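Local coordinates for ribulose-bisphosphate carboxylase (Alicyclobacillus acidocaldarius subsp. acidocaldarius, PDB 4NAS), which belongs to the RuBisCO large-chain family, pairing an N-terminal domain with a TIM-barrel catalytic domain that binds a calcium ion, at residues T97-L102 against I108-L113; S147-C152 against D158-A163; I301-S304 against T310-R313; R347-F352 against W383-G388. One frame throughout, in Å; residues are numbered along the deposited sequence.

Interaction 1. Residues T97-L102 against I108-L113; sequences TVFGKL and IRLERL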
loop_
_atom_site.group_PDB
_atom_site.type_symbol
_atom_site.label_atom_id
_atom_site.label_comp_id
_atom_site.label_asym_id
_atom_site.label_seq_id
_atom_site.Cartn_x
_atom_site.Cartn_y
_atom_site.Cartn_z
ATOM N N THR B 97 12.414 -1.774 4.435
ATOM C CA THR B 97 13.405 -2.337 5.356
ATOM C C THR B 97 12.761 -3.307 6.358
ATOM O O THR B 97 13.222 -4.436 6.513
ATOM C CB THR B 97 14.158 -1.220 6.084
ATOM O OG1 THR B 97 14.792 -0.369 5.113
ATOM C CG2 THR B 97 15.194 -1.794 7.080
ATOM N N VAL B 98 11.685 -2.890 7.028
ATOM C CA VAL B 98 11.155 -3.717 8.124
ATOM C C VAL B 98 10.170 -4.816 7.714
ATOM O O VAL B 98 9.970 -5.775 8.466
ATOM C CB VAL B 98 10.554 -2.866 9.272
ATOM C CG1 VAL B 98 11.555 -1.816 9.765
ATOM C CG2 VAL B 98 9.248 -2.212 8.841
ATOM N N PHE B 99 9.545 -4.670 6.546
ATOM C CA PHE B 99 8.507 -5.608 6.107
ATOM C C PHE B 99 8.381 -5.524 4.585
ATOM O O PHE B 99 7.278 -5.423 4.039
ATOM C CB PHE B 99 7.167 -5.319 6.802
ATOM C CG PHE B 99 6.333 -6.565 7.074
ATOM C CD1 PHE B 99 6.885 -7.662 7.713
ATOM C CD2 PHE B 99 5.005 -6.631 6.676
ATOM C CE1 PHE B 99 6.125 -8.793 7.964
ATOM C CE2 PHE B 99 4.235 -7.763 6.916
ATOM C CZ PHE B 99 4.791 -8.847 7.553
ATOM N N GLY B 100 9.530 -5.566 3.914
ATOM C CA GLY B 100 9.584 -5.437 2.461
ATOM C C GLY B 100 9.563 -6.828 1.863
ATOM O O GLY B 100 8.493 -7.413 1.605
ATOM N N LYS B 101 10.761 -7.364 1.665
ATOM C CA LYS B 101 10.913 -8.757 1.286
ATOM C C LYS B 101 10.386 -9.655 2.398
ATOM O O LYS B 101 9.872 -10.731 2.132
ATOM C CB LYS B 101 12.377 -9.083 1.014
ATOM C CG LYS B 101 12.597 -10.523 0.610
ATOM C CD LYS B 101 13.834 -11.106 1.257
ATOM C CE LYS B 101 15.090 -10.628 0.563
ATOM N NZ LYS B 101 16.326 -10.920 1.351
ATOM N N LEU B 102 10.515 -9.212 3.649
ATOM C CA LEU B 102 10.123 -10.057 4.777
ATOM C C LEU B 102 8.627 -10.367 4.780
ATOM O O LEU B 102 8.211 -11.423 5.280
ATOM C CB LEU B 102 10.537 -9.425 6.104
ATOM C CG LEU B 102 10.342 -10.219 7.395
ATOM C CD1 LEU B 102 11.053 -11.571 7.351
ATOM C CD2 LEU B 102 10.869 -9.393 8.557
ATOM N N ILE B 108 3.852 -14.582 8.646
ATOM C CA ILE B 108 4.602 -13.635 9.467
ATOM C C ILE B 108 3.824 -12.321 9.457
ATOM O O ILE B 108 3.211 -11.997 8.453
ATOM C CB ILE B 108 6.026 -13.389 8.899
ATOM C CG1 ILE B 108 6.823 -12.478 9.820
ATOM C CG2 ILE B 108 5.994 -12.821 7.434
ATOM C CD1 ILE B 108 8.326 -12.534 9.532
ATOM N N ARG B 109 3.845 -11.596 10.567
ATOM C CA ARG B 109 3.061 -10.368 10.700
ATOM C C ARG B 109 3.806 -9.353 11.538
ATOM O O ARG B 109 4.317 -9.680 12.623
ATOM C CB ARG B 109 1.710 -10.715 11.349
ATOM C CG ARG B 109 0.747 -9.571 11.585
ATOM C CD ARG B 109 -0.535 -10.113 12.262
ATOM N NE ARG B 109 -1.724 -9.340 11.911
ATOM C CZ ARG B 109 -2.332 -8.488 12.718
ATOM N NH1 ARG B 109 -1.878 -8.282 13.946
ATOM N NH2 ARG B 109 -3.401 -7.836 12.290
ATOM N N LEU B 110 3.857 -8.113 11.059
ATOM C CA LEU B 110 4.492 -7.029 11.813
ATOM C C LEU B 110 3.558 -6.480 12.900
ATOM O O LEU B 110 2.471 -5.943 12.598
ATOM C CB LEU B 110 4.930 -5.916 10.848
ATOM C CG LEU B 110 5.551 -4.662 11.473
ATOM C CD1 LEU B 110 6.873 -4.987 12.175
ATOM C CD2 LEU B 110 5.777 -3.644 10.353
ATOM N N GLU B 111 3.996 -6.614 14.153
ATOM C CA GLU B 111 3.170 -6.387 15.339
ATOM C C GLU B 111 3.488 -5.074 16.031
ATOM O O GLU B 111 2.622 -4.449 16.652
ATOM C CB GLU B 111 3.420 -7.503 16.363
ATOM C CG GLU B 111 2.966 -8.892 15.936
ATOM C CD GLU B 111 1.479 -9.091 16.118
ATOM O OE1 GLU B 111 1.087 -9.791 17.077
ATOM O OE2 GLU B 111 0.704 -8.536 15.310
ATOM N N ARG B 112 4.751 -4.680 15.973
ATOM C CA ARG B 112 5.191 -3.505 16.707
ATOM C C ARG B 112 6.393 -2.844 16.041
ATOM O O ARG B 112 7.296 -3.522 15.507
ATOM C CB ARG B 112 5.519 -3.858 18.164
ATOM C CG ARG B 112 5.887 -2.632 19.020
ATOM C CD ARG B 112 6.303 -2.987 20.453
ATOM N NE ARG B 112 6.428 -1.776 21.266
ATOM C CZ ARG B 112 6.823 -1.756 22.534
ATOM N NH1 ARG B 112 7.156 -2.881 23.140
ATOM N NH2 ARG B 112 6.897 -0.604 23.192
ATOM N N LEU B 113 6.375 -1.514 16.049
ATOM C CA LEU B 113 7.530 -0.723 15.637
ATOM C C LEU B 113 7.912 0.231 16.746
ATOM O O LEU B 113 7.141 1.127 17.116
ATOM C CB LEU B 113 7.222 0.076 14.376
ATOM C CG LEU B 113 7.139 -0.714 13.075
ATOM C CD1 LEU B 113 6.680 0.236 11.955
ATOM C CD2 LEU B 113 8.462 -1.390 12.694
#

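Interaction 2. Residues S147-C152 against D158-A163; sequences SIFKAC and DELVEA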
loop_
_atom_site.group_PDB
_atom_site.type_symbol
_atom_site.label_atom_id
_atom_site.label_comp_id
_atom_site.label_asym_id
_atom_site.label_seq_id
_atom_site.Cartn_x
_atom_site.Cartn_y
_atom_site.Cartn_z
ATOM N N SER B 147 -21.051 14.613 9.815
ATOM C CA SER B 147 -22.034 13.894 8.980
ATOM C C SER B 147 -21.379 13.438 7.661
ATOM O O SER B 147 -20.401 14.029 7.201
ATOM C CB SER B 147 -23.291 14.759 8.731
ATOM O OG SER B 147 -24.326 14.032 8.080
ATOM N N ILE B 148 -21.871 12.344 7.084
ATOM C CA ILE B 148 -21.344 11.858 5.815
ATOM C C ILE B 148 -22.435 11.837 4.750
ATOM O O ILE B 148 -23.520 11.321 5.002
ATOM C CB ILE B 148 -20.793 10.419 5.954
ATOM C CG1 ILE B 148 -19.773 10.343 7.097
ATOM C CG2 ILE B 148 -20.223 9.942 4.630
ATOM C CD1 ILE B 148 -19.621 8.968 7.725
ATOM N N PHE B 149 -22.145 12.384 3.571
ATOM C CA PHE B 149 -23.053 12.312 2.419
ATOM C C PHE B 149 -23.566 10.900 2.198
ATOM O O PHE B 149 -22.789 9.958 2.117
ATOM C CB PHE B 149 -22.358 12.778 1.131
ATOM C CG PHE B 149 -22.459 14.242 0.891
ATOM C CD1 PHE B 149 -21.586 15.123 1.511
ATOM C CD2 PHE B 149 -23.441 14.753 0.057
ATOM C CE1 PHE B 149 -21.703 16.490 1.295
ATOM C CE2 PHE B 149 -23.543 16.112 -0.159
ATOM C CZ PHE B 149 -22.674 16.976 0.458
ATOM N N LYS B 150 -24.874 10.744 2.089
ATOM C CA LYS B 150 -25.410 9.404 1.864
ATOM C C LYS B 150 -25.268 8.986 0.391
ATOM O O LYS B 150 -25.199 7.787 0.076
ATOM C CB LYS B 150 -26.863 9.307 2.347
ATOM C CG LYS B 150 -27.879 10.052 1.503
ATOM C CD LYS B 150 -29.251 9.985 2.152
ATOM C CE LYS B 150 -30.295 10.725 1.331
ATOM N NZ LYS B 150 -31.503 11.026 2.143
ATOM N N ALA B 151 -25.182 9.977 -0.496
ATOM C CA ALA B 151 -25.174 9.748 -1.952
ATOM C C ALA B 151 -24.452 10.879 -2.683
ATOM O O ALA B 151 -24.728 12.056 -2.433
ATOM C CB ALA B 151 -26.592 9.613 -2.479
ATOM N N CYS B 152 -23.544 10.529 -3.594
ATOM C CA CYS B 152 -22.733 11.535 -4.287
ATOM C C CYS B 152 -22.751 11.375 -5.811
ATOM O O CYS B 152 -23.267 12.234 -6.545
ATOM C CB CYS B 152 -21.287 11.481 -3.792
ATOM S SG CYS B 152 -21.093 11.782 -2.020
ATOM N N ASP B 158 -26.542 21.146 -7.772
ATOM C CA ASP B 158 -27.722 21.639 -7.066
ATOM C C ASP B 158 -28.286 20.617 -6.081
ATOM O O ASP B 158 -28.627 20.960 -4.942
ATOM C CB ASP B 158 -28.816 22.050 -8.051
ATOM C CG ASP B 158 -28.680 23.490 -8.511
ATOM O OD1 ASP B 158 -27.550 23.932 -8.817
ATOM O OD2 ASP B 158 -29.718 24.182 -8.568
ATOM N N GLU B 159 -28.398 19.370 -6.522
ATOM C CA GLU B 159 -28.878 18.306 -5.651
ATOM C C GLU B 159 -27.907 18.085 -4.498
ATOM O O GLU B 159 -28.315 17.890 -3.353
ATOM C CB GLU B 159 -29.061 17.010 -6.441
ATOM C CG GLU B 159 -30.179 17.098 -7.433
ATOM C CD GLU B 159 -30.211 15.956 -8.418
ATOM O OE1 GLU B 159 -31.211 15.851 -9.168
ATOM O OE2 GLU B 159 -29.250 15.172 -8.461
ATOM N N LEU B 160 -26.618 18.121 -4.818
ATOM C CA LEU B 160 -25.579 17.966 -3.813
ATOM C C LEU B 160 -25.692 19.062 -2.751
ATOM O O LEU B 160 -25.619 18.797 -1.547
ATOM C CB LEU B 160 -24.209 18.001 -4.489
ATOM C CG LEU B 160 -23.827 16.725 -5.246
ATOM C CD1 LEU B 160 -22.525 16.940 -6.018
ATOM C CD2 LEU B 160 -23.707 15.564 -4.256
ATOM N N VAL B 161 -25.903 20.291 -3.209
ATOM C CA VAL B 161 -25.947 21.449 -2.323
ATOM C C VAL B 161 -27.065 21.317 -1.302
ATOM O O VAL B 161 -26.872 21.588 -0.105
ATOM C CB VAL B 161 -26.076 22.760 -3.130
ATOM C CG1 VAL B 161 -26.741 23.870 -2.300
ATOM C CG2 VAL B 161 -24.708 23.191 -3.656
ATOM N N GLU B 162 -28.224 20.871 -1.781
ATOM C CA GLU B 162 -29.383 20.672 -0.922
ATOM C C GLU B 162 -29.098 19.614 0.128
ATOM O O GLU B 162 -29.504 19.753 1.290
ATOM C CB GLU B 162 -30.603 20.270 -1.748
ATOM C CG GLU B 162 -31.765 19.788 -0.911
ATOM N N ALA B 163 -28.396 18.560 -0.292
ATOM C CA ALA B 163 -28.041 17.462 0.590
ATOM C C ALA B 163 -27.052 17.977 1.630
ATOM O O ALA B 163 -27.065 17.543 2.781
ATOM C CB ALA B 163 -27.435 16.308 -0.211
#

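Interaction 3. Residues I301-S304 against T310-R313; sequences IFPS and TLGR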
loop_
_atom_site.group_PDB
_atom_site.type_symbol
_atom_site.label_atom_id
_atom_site.label_comp_id
_atom_site.label_asym_id
_atom_site.label_seq_id
_atom_site.Cartn_x
_atom_site.Cartn_y
_atom_site.Cartn_z
ATOM N N ILE B 301 -9.882 8.316 11.093
ATOM C CA ILE B 301 -11.085 7.489 11.072
ATOM C C ILE B 301 -10.642 6.024 11.133
ATOM O O ILE B 301 -9.740 5.631 10.410
ATOM C CB ILE B 301 -11.852 7.712 9.740
ATOM C CG1 ILE B 301 -12.302 9.172 9.599
ATOM C CG2 ILE B 301 -12.997 6.687 9.583
ATOM C CD1 ILE B 301 -12.878 9.510 8.213
ATOM N N PHE B 302 -11.254 5.234 12.009
ATOM C CA PHE B 302 -10.899 3.819 12.172
ATOM C C PHE B 302 -12.151 3.084 12.663
ATOM O O PHE B 302 -13.076 3.729 13.186
ATOM C CB PHE B 302 -9.703 3.652 13.158
ATOM C CG PHE B 302 -9.927 4.290 14.508
ATOM C CD1 PHE B 302 -9.610 5.623 14.721
ATOM C CD2 PHE B 302 -10.492 3.561 15.560
ATOM C CE1 PHE B 302 -9.839 6.217 15.960
ATOM C CE2 PHE B 302 -10.729 4.153 16.811
ATOM C CZ PHE B 302 -10.408 5.486 17.009
ATOM N N PRO B 303 -12.240 1.752 12.447
ATOM C CA PRO B 303 -13.445 1.018 12.868
ATOM C C PRO B 303 -13.635 1.054 14.379
ATOM O O PRO B 303 -12.648 0.804 15.083
ATOM C CB PRO B 303 -13.148 -0.424 12.410
ATOM C CG PRO B 303 -12.234 -0.270 11.283
ATOM C CD PRO B 303 -11.390 0.938 11.555
ATOM N N SER B 304 -14.843 1.381 14.861
ATOM C CA SER B 304 -15.121 1.445 16.306
ATOM C C SER B 304 -15.283 0.051 16.898
ATOM O O SER B 304 -15.431 -0.925 16.164
ATOM C CB SER B 304 -16.409 2.213 16.610
ATOM O OG SER B 304 -17.559 1.408 16.311
ATOM N N THR B 310 -14.861 -5.301 14.485
ATOM C CA THR B 310 -14.031 -4.325 15.189
ATOM C C THR B 310 -12.553 -4.607 14.913
ATOM O O THR B 310 -12.207 -5.505 14.136
ATOM C CB THR B 310 -14.283 -4.342 16.712
ATOM O OG1 THR B 310 -13.626 -5.482 17.285
ATOM C CG2 THR B 310 -15.770 -4.432 17.015
ATOM N N LEU B 311 -11.684 -3.831 15.534
ATOM C CA LEU B 311 -10.253 -4.103 15.436
ATOM C C LEU B 311 -9.873 -5.031 16.563
ATOM O O LEU B 311 -8.769 -5.562 16.583
ATOM C CB LEU B 311 -9.446 -2.806 15.544
ATOM C CG LEU B 311 -9.564 -1.810 14.381
ATOM C CD1 LEU B 311 -8.614 -0.642 14.603
ATOM C CD2 LEU B 311 -9.321 -2.446 13.001
ATOM N N GLY B 312 -10.797 -5.231 17.502
ATOM C CA GLY B 312 -10.461 -5.876 18.756
ATOM C C GLY B 312 -9.912 -4.904 19.790
ATOM O O GLY B 312 -9.268 -3.894 19.457
ATOM N N ARG B 313 -10.156 -5.221 21.057
ATOM C CA ARG B 313 -9.777 -4.350 22.161
ATOM C C ARG B 313 -8.330 -3.891 22.117
ATOM O O ARG B 313 -8.031 -2.697 22.246
ATOM C CB ARG B 313 -9.995 -5.073 23.486
ATOM C CG ARG B 313 -9.389 -4.362 24.674
ATOM C CD ARG B 313 -10.038 -3.007 24.879
ATOM N NE ARG B 313 -11.491 -3.102 24.945
ATOM C CZ ARG B 313 -12.308 -2.056 24.867
ATOM N NH1 ARG B 313 -13.624 -2.231 24.936
ATOM N NH2 ARG B 313 -11.805 -0.837 24.720
HETATM O O HOH W 1 -12.205 -1.427 17.008
#

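Interaction 4. Residues R347-F352 against W383-G388; sequences RLYQDF and WAVEHG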
loop_
_atom_site.group_PDB
_atom_site.type_symbol
_atom_site.label_atom_id
_atom_site.label_comp_id
_atom_site.label_asym_id
_atom_site.label_seq_id
_atom_site.Cartn_x
_atom_site.Cartn_y
_atom_site.Cartn_z
ATOM N N ARG B 347 -21.236 6.606 26.432
ATOM C CA ARG B 347 -20.187 5.597 26.400
ATOM C C ARG B 347 -18.995 6.152 25.658
ATOM O O ARG B 347 -17.844 5.926 26.055
ATOM C CB ARG B 347 -20.675 4.302 25.738
ATOM C CG ARG B 347 -19.591 3.240 25.550
ATOM C CD ARG B 347 -18.833 2.923 26.857
ATOM N NE ARG B 347 -19.578 2.015 27.725
ATOM C CZ ARG B 347 -19.571 0.692 27.586
ATOM N NH1 ARG B 347 -20.282 -0.062 28.408
ATOM N NH2 ARG B 347 -18.853 0.126 26.616
ATOM N N LEU B 348 -19.260 6.880 24.581
ATOM C CA LEU B 348 -18.166 7.471 23.812
ATOM C C LEU B 348 -17.385 8.512 24.615
ATOM O O LEU B 348 -16.171 8.614 24.474
ATOM C CB LEU B 348 -18.657 8.015 22.466
ATOM C CG LEU B 348 -19.024 6.890 21.486
ATOM C CD1 LEU B 348 -19.790 7.413 20.266
ATOM C CD2 LEU B 348 -17.765 6.103 21.052
ATOM N N TYR B 349 -18.073 9.266 25.471
ATOM C CA TYR B 349 -17.385 10.189 26.369
ATOM C C TYR B 349 -16.439 9.428 27.296
ATOM O O TYR B 349 -15.334 9.878 27.593
ATOM C CB TYR B 349 -18.388 10.952 27.219
ATOM C CG TYR B 349 -18.809 12.302 26.692
ATOM C CD1 TYR B 349 -19.867 12.416 25.792
ATOM C CD2 TYR B 349 -18.199 13.472 27.139
ATOM C CE1 TYR B 349 -20.284 13.650 25.331
ATOM C CE2 TYR B 349 -18.614 14.719 26.676
ATOM C CZ TYR B 349 -19.660 14.795 25.772
ATOM O OH TYR B 349 -20.087 16.012 25.290
ATOM N N GLN B 350 -16.888 8.270 27.758
ATOM C CA GLN B 350 -16.097 7.473 28.681
ATOM C C GLN B 350 -14.898 6.845 27.990
ATOM O O GLN B 350 -13.803 6.862 28.536
ATOM C CB GLN B 350 -16.975 6.424 29.354
ATOM C CG GLN B 350 -17.960 7.041 30.308
ATOM C CD GLN B 350 -18.941 6.044 30.825
ATOM O OE1 GLN B 350 -19.194 5.020 30.189
ATOM N NE2 GLN B 350 -19.498 6.321 31.989
ATOM N N ASP B 351 -15.098 6.357 26.764
ATOM C CA ASP B 351 -14.018 5.774 25.969
ATOM C C ASP B 351 -12.963 6.796 25.521
ATOM O O ASP B 351 -11.760 6.525 25.576
ATOM C CB ASP B 351 -14.563 5.067 24.717
ATOM C CG ASP B 351 -15.242 3.738 25.022
ATOM O OD1 ASP B 351 -15.247 3.308 26.187
ATOM O OD2 ASP B 351 -15.779 3.115 24.084
ATOM N N PHE B 352 -13.396 7.963 25.058
ATOM C CA PHE B 352 -12.447 8.878 24.410
ATOM C C PHE B 352 -12.282 10.257 25.056
ATOM O O PHE B 352 -11.315 10.965 24.772
ATOM C CB PHE B 352 -12.805 9.052 22.930
ATOM C CG PHE B 352 -12.788 7.769 22.139
ATOM C CD1 PHE B 352 -11.624 7.310 21.561
ATOM C CD2 PHE B 352 -13.956 7.044 21.951
ATOM C CE1 PHE B 352 -11.605 6.128 20.828
ATOM C CE2 PHE B 352 -13.954 5.866 21.222
ATOM C CZ PHE B 352 -12.771 5.407 20.654
ATOM N N TRP B 383 -25.544 17.669 25.239
ATOM C CA TRP B 383 -26.128 18.477 26.309
ATOM C C TRP B 383 -26.412 17.655 27.567
ATOM O O TRP B 383 -26.107 18.082 28.681
ATOM C CB TRP B 383 -27.410 19.178 25.850
ATOM C CG TRP B 383 -27.987 20.070 26.922
ATOM C CD1 TRP B 383 -27.742 21.400 27.100
ATOM C CD2 TRP B 383 -28.883 19.685 27.972
ATOM N NE1 TRP B 383 -28.434 21.870 28.189
ATOM C CE2 TRP B 383 -29.144 20.838 28.741
ATOM C CE3 TRP B 383 -29.495 18.479 28.333
ATOM C CZ2 TRP B 383 -29.986 20.822 29.853
ATOM C CZ3 TRP B 383 -30.327 18.465 29.436
ATOM C CH2 TRP B 383 -30.564 19.628 30.184
ATOM N N ALA B 384 -26.986 16.475 27.380
ATOM C CA ALA B 384 -27.379 15.662 28.520
ATOM C C ALA B 384 -26.146 15.302 29.335
ATOM O O ALA B 384 -26.137 15.445 30.560
ATOM C CB ALA B 384 -28.126 14.405 28.071
ATOM N N VAL B 385 -25.110 14.842 28.647
ATOM C CA VAL B 385 -23.860 14.467 29.311
ATOM C C VAL B 385 -23.247 15.626 30.088
ATOM O O VAL B 385 -22.861 15.471 31.249
ATOM C CB VAL B 385 -22.813 13.958 28.318
ATOM C CG1 VAL B 385 -21.475 13.745 29.027
ATOM C CG2 VAL B 385 -23.280 12.675 27.668
ATOM N N GLU B 386 -23.159 16.780 29.434
ATOM C CA GLU B 386 -22.578 17.970 30.041
ATOM C C GLU B 386 -23.306 18.367 31.312
ATOM O O GLU B 386 -22.708 18.941 32.219
ATOM C CB GLU B 386 -22.606 19.141 29.063
ATOM C CG GLU B 386 -21.582 19.060 27.936
ATOM C CD GLU B 386 -21.615 20.298 27.050
ATOM O OE1 GLU B 386 -22.426 21.209 27.337
ATOM O OE2 GLU B 386 -20.840 20.361 26.070
ATOM N N HIS B 387 -24.599 18.069 31.376
ATOM C CA HIS B 387 -25.397 18.465 32.535
ATOM C C HIS B 387 -25.748 17.304 33.470
ATOM O O HIS B 387 -26.566 17.455 34.386
ATOM C CB HIS B 387 -26.636 19.250 32.095
ATOM C CG HIS B 387 -26.308 20.560 31.445
ATOM N ND1 HIS B 387 -25.991 20.669 30.108
ATOM C CD2 HIS B 387 -26.210 21.808 31.958
ATOM C CE1 HIS B 387 -25.730 21.933 29.821
ATOM N NE2 HIS B 387 -25.860 22.644 30.925
ATOM N N GLY B 388 -25.100 16.160 33.256
ATOM C CA GLY B 388 -25.273 15.011 34.128
ATOM C C GLY B 388 -26.666 14.417 34.057
ATOM O O GLY B 388 -27.072 13.648 34.926
HETATM O O HOH W 2 -18.641 18.153 26.563
#

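Interaction 1. Residues T97-L102 against I108-L113
Buried apolar packing of a helix and its following loop on a neighbouring strand joins Phe99 to Leu110 inside the N-terminal domain, where residues of helix 91-99 and the loop beyond lie against strand 108-114. Leu110 CB stands 4.0 Å from the centroid of the Phe99 ring, only 8° off its normal, a CH-pi contact over the face. At the rim of the same ring, and in its plane, CZ meets the carbonyl oxygen Ile108 O at 3.6 Å; the ring thus turns its face to Leu110 and its edge to Ile108 O. Val98 CG2 bridges two strand residues, touching Leu110 CD2 and Leu113 CD2 at 4.0 Å each. At the far end, Ile108 extends CG1 anti to its backbone N (chi1 -176°), which carries CD1 to Leu102 CD1 at 3.6 Å; the two side chains cross at about a right angle. The CB of Arg109 is directed away from 97-102, and its NH1 makes a salt bridge of 2.9 Å to Glu111 OE2. Tyr17 of strand 12-22 also packs on Phe99, Leu102 and Leu110. This is a helix packed on the largely antiparallel sheet of an alpha+beta domain, with a classic beta bulge at Glu111 and Arg112 opposite Thr16.

Interaction 2. Residues S147-C152 against D158-A163
Leu160 and Ala163, one helical turn apart on helix 157-168, present the surface that receives Phe149 from the loop following strand 144-146. Just ahead of them, Glu159 OE2 forms a salt bridge with Arg49 of the second subunit. The CB bond of Leu160 does not aim at the loop, but chi1 of -75° and an extended chi2 of 173° bring the end of the side chain nearer. There CD2 is 4.1 Å from Phe149 CE2, and at the same separation it meets two loop carbonyl oxygens, Ala151 O and Cys152 O. The backbone of this residue takes part as well: Leu160 O faces the edge of the Phe149 ring, in its plane, 3.7 Å from CE2. Val161 packs on helix 189-207. Ala163 follows, its methyl carbon CB approaching Phe149 CE2 obliquely at 3.9 Å. One ring corner therefore meets a methyl, a leucine branch and a carbonyl oxygen. The arrangement is that of a TIM-barrel beta-alpha unit, a loop from a strand end folding back on the helix it leads into; here it borders the calcium site, with Cys152 packing on the site residue Asp178 and the side chain of Phe149 about 8 Å from a bound calcium ion.

Interaction 3. Residues I301-S304 against T310-R313
Pro303 and Leu311 meet through one apolar touch, CG to CD2 at 4.0 Å, their side chains crossing at about a right angle. Leu311 CG is anti to the carbonyl carbon (chi1 -68°), a setting that carries the isobutyl end back to the proline ring although its CB bond does not point there. Beside this touch a water joins the two backbones. It donates to Pro303 O at 3.0 Å and accepts from Leu311 N at 2.9 Å, so both polar groups are satisfied without a direct bond between the segments. The third element is Thr310, whose CG2 lies 3.6 Å from Ser304 O, a van der Waals approach of a methyl to a carbonyl oxygen.

Thr310 is in turn fixed by its other branch. With chi1 at 77°, OG1 accepts from Gly312 N at 2.8 Å and an N-H...O angle of 145°, closing an ST turn. Gly312, with positive phi, occupies the N-cap position of the helix that follows. Ser304 OG is held further out by Ala338 O and Tyr306 N.

Around the contact, Leu288 of helix 284-295 packs on Pro303, and Thr316 and Leu319 of helix 313-324 cover Leu311. Strand 299-303 runs parallel to strands 264-267 and 333-337, between them in the barrel sheet, and the loop then leads into helix 313-324.

Interaction 4. Residues R347-F352 against W383-G388
Tyr349 turns the face of its ring to Val385, and a single methyl group sits almost exactly on the ring axis. Val385 CG1 is 3.6 Å from the Tyr349 centroid and 2° off the normal, a CH-pi contact centred on the ring instead of near its rim. The distances agree with this: CG1 is nearly equidistant from the ring atoms, the closest being Tyr349 CD2 at 3.8 Å. The valine has CG1 anti to the backbone N (chi1 173°) and CG2 anti to the carbonyl carbon, which places CG1 over the ring centre and CG2 toward the CD1-CE1 side, 3.9 Å from Tyr349 CE1.

The two residues belong to helices 345-352 and 371-386, which meet here at the surface of the TIM-barrel catalytic domain. Pro143, in a loop, also packs on the tyrosine.

Past the hydroxyl end, a water lies in the plane of the Tyr349 ring, 2.9 Å from OH, and donates to Glu386 OE2 at 3.2 Å. The carboxylate is therefore linked to the phenol through water, while CG of Glu386 makes only a loose approach to Tyr349 OH at 4.3 Å.

Helix 371-386 stops just after this contact. Trp383 O accepts from both His387 N and His387 ND1, which reach it from opposite faces of the carbonyl plane; the ND1 bond is 3.0 Å with an N-H...O angle of 161°. Gly388, with positive phi, is the C-prime residue of a Schellman motif, in which Gly388 N bonds to Val385 O at 3.1 Å and Val389 N to Ala384 O.

How the interactions relate
Interaction 1 belongs to the N-terminal domain, the other three to the TIM-barrel catalytic domain. Interactions 1 and 2 are the farthest apart, their centres 41 Å from each other, yet both touch the second subunit. Interactions 3 and 4 are in direct touch: Phe302 CZ packs on Phe352 CE1 at 4.1 Å. Interaction 3 is about 7 Å from interactions 1 and 2 by nearest atoms. Both of the latter border a calcium site built from carboxylated Lys176, Asp178 and Glu179: Cys152 packs on Asp178, and Lys101 on Glu179 of the second subunit. The side chains of Leu102 and Pro303 lie about 11 and 12 Å from a bound calcium ion, not necessarily the same one.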